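Exopolyphosphatase-related protein (Archaeoglobus fulgidus, PDB 3LLV) is of uncertain function, this part being its Rossmann-type, probably NAD(P)-binding TrkA-N domain, while the whole protein may bind nucleic acids. Local coordinates at residues V121-A124 with D125-Q129. Numbering follows the deposited sequence.
Sequences VLVA and DAVKQ
The carboxylate of D125 lies obliquely across the side chain of L122, with OD2 3.7 Å from CD1 of L122. With CG anti to its carbonyl carbon and beside the backbone N (chi1 -76°), D125 turns its acid group back toward the start of the helix and L122. There a water bridges the pair, donating to OD2 of D125 and accepting from N of L122, the N-cap residue. The other carboxylate oxygen, OD1, is 3.8 Å from NZ of K128, a long salt bridge reached by a lysine chain bent at chi3 (79°). Replacing D125 with an alanine removes the carboxylate and is likely to leave the bridging water without this acceptor and the K128 ammonium without this mate. Along the backbone the first helical turn closes: N of A126 bonds O of L122 at 3.1 Å, nearly straight (167°), and N of V127 bonds O of V123 at 2.9 Å. CG1 of V123 and CG2 of V127 meet one turn apart at 4.2 Å, while L122 packs on V103 of the adjacent strand. The arrangement is a strand-to-helix junction, where edge strand 119-122 of the parallel Rossmann-type sheet passes without a loop into the last helix of this construct, 123-137.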
ATOM      1  N   VAL A 121       1.858   7.246  -6.534  1.00 11.38           N
ATOM      2  CA  VAL A 121       3.045   7.847  -5.933  1.00 11.40           C
ATOM      3  C   VAL A 121       4.220   7.351  -6.771  1.00 10.63           C
ATOM      4  O   VAL A 121       4.599   6.189  -6.673  1.00 10.42           O
ATOM      5  CB  VAL A 121       3.191   7.420  -4.470  1.00 12.35           C
ATOM      6  CG1 VAL A 121       4.596   7.772  -3.908  1.00 13.49           C
ATOM      7  CG2 VAL A 121       2.098   8.077  -3.618  1.00 12.96           C
ATOM      8  N   LEU A 122       4.749   8.209  -7.604  1.00 10.05           N
ATOM      9  CA  LEU A 122       5.928   7.860  -8.354  1.00  9.87           C
ATOM     10  C   LEU A 122       7.142   8.024  -7.481  1.00  8.79           C
ATOM     11  O   LEU A 122       7.314   9.029  -6.934  1.00  9.08           O
ATOM     12  CB  LEU A 122       6.100   8.793  -9.553  1.00 10.49           C
ATOM     13  CG  LEU A 122       5.265   8.514 -10.785  1.00 12.47           C
ATOM     14  CD1 LEU A 122       5.501   9.610 -11.834  1.00 15.62           C
ATOM     15  CD2 LEU A 122       5.614   7.209 -11.365  1.00 14.96           C
ATOM     16  N   VAL A 123       7.993   7.022  -7.439  1.00  8.11           N
ATOM     17  CA  VAL A 123       9.158   7.051  -6.551  1.00  8.17           C
ATOM     18  C   VAL A 123      10.010   8.286  -6.847  1.00  8.56           C
ATOM     19  O   VAL A 123      10.405   9.004  -5.925  1.00  9.08           O
ATOM     20  CB  VAL A 123       9.935   5.735  -6.596  1.00  9.89           C
ATOM     21  CG1 VAL A 123      11.235   5.833  -5.761  1.00 10.98           C
ATOM     22  CG2 VAL A 123       9.037   4.653  -6.006  1.00  7.91           C
ATOM     23  N   ALA A 124      10.217   8.572  -8.130  1.00  9.29           N
ATOM     24  CA  ALA A 124      11.081   9.691  -8.515  1.00  9.45           C
ATOM     25  C   ALA A 124      10.506  11.012  -8.018  1.00 10.02           C
ATOM     26  O   ALA A 124      11.249  11.875  -7.582  1.00 10.72           O
ATOM     27  CB  ALA A 124      11.293   9.744 -10.010  1.00 10.89           C
ATOM     28  N   ASP A 125       9.190  11.177  -8.119  1.00  9.40           N
ATOM     29  CA  ASP A 125       8.521  12.381  -7.578  1.00 10.66           C
ATOM     30  C   ASP A 125       8.680  12.502  -6.056  1.00 10.27           C
ATOM     31  O   ASP A 125       8.931  13.595  -5.537  1.00 10.18           O
ATOM     32  CB  ASP A 125       7.012  12.376  -7.888  1.00 11.20           C
ATOM     33  CG  ASP A 125       6.686  12.726  -9.318  1.00 16.03           C
ATOM     34  OD1 ASP A 125       7.597  13.098 -10.099  1.00 17.23           O
ATOM     35  OD2 ASP A 125       5.479  12.619  -9.666  1.00 18.02           O
ATOM     36  N   ALA A 126       8.486  11.386  -5.346  1.00  9.84           N
ATOM     37  CA  ALA A 126       8.634  11.346  -3.894  1.00  8.92           C
ATOM     38  C   ALA A 126      10.059  11.719  -3.461  1.00  8.94           C
ATOM     39  O   ALA A 126      10.275  12.507  -2.534  1.00  7.43           O
ATOM     40  CB  ALA A 126       8.227   9.951  -3.370  1.00  8.73           C
ATOM     41  N   VAL A 127      11.032  11.190  -4.191  1.00  8.87           N
ATOM     42  CA  VAL A 127      12.446  11.469  -3.913  1.00  8.90           C
ATOM     43  C   VAL A 127      12.752  12.942  -4.219  1.00  8.74           C
ATOM     44  O   VAL A 127      13.381  13.645  -3.422  1.00  7.94           O
ATOM     45  CB  VAL A 127      13.356  10.516  -4.700  1.00  8.41           C
ATOM     46  CG1 VAL A 127      14.822  10.996  -4.678  1.00  7.91           C
ATOM     47  CG2 VAL A 127      13.278   9.095  -4.067  1.00  7.08           C
ATOM     48  N   LYS A 128      12.299  13.416  -5.383  1.00  9.46           N
ATOM     49  CA  LYS A 128      12.500  14.820  -5.737  1.00  9.24           C
ATOM     50  C   LYS A 128      11.948  15.727  -4.627  1.00  8.86           C
ATOM     51  O   LYS A 128      12.639  16.630  -4.186  1.00  8.99           O
ATOM     52  CB  LYS A 128      11.814  15.118  -7.068  1.00  8.36           C
ATOM     53  CG  LYS A 128      11.841  16.582  -7.531  1.00 10.58           C
ATOM     54  CD  LYS A 128      10.979  16.757  -8.789  1.00 13.86           C
ATOM     55  CE  LYS A 128       9.490  16.836  -8.458  1.00 14.14           C
ATOM     56  NZ  LYS A 128       8.657  16.710  -9.660  1.00 16.48           N
ATOM     57  N   GLN A 129      10.716  15.481  -4.170  1.00  9.29           N
ATOM     58  CA  GLN A 129      10.111  16.362  -3.173  1.00 10.52           C
ATOM     59  C   GLN A 129      10.874  16.330  -1.853  1.00 10.29           C
ATOM     60  O   GLN A 129      11.029  17.356  -1.192  1.00 10.53           O
ATOM     61  CB  GLN A 129       8.608  16.069  -2.964  1.00 10.77           C
ATOM     62  CG  GLN A 129       7.716  16.993  -3.814  1.00 15.18           C
ATOM     63  CD  GLN A 129       8.114  18.484  -3.704  1.00 19.98           C
ATOM     64  OE1 GLN A 129       8.240  19.036  -2.597  1.00 21.96           O
ATOM     65  NE2 GLN A 129       8.348  19.120  -4.854  1.00 19.88           N
TER
HETATM   66  O   HOH W   1       3.839  10.966  -7.804  1.00 16.21           O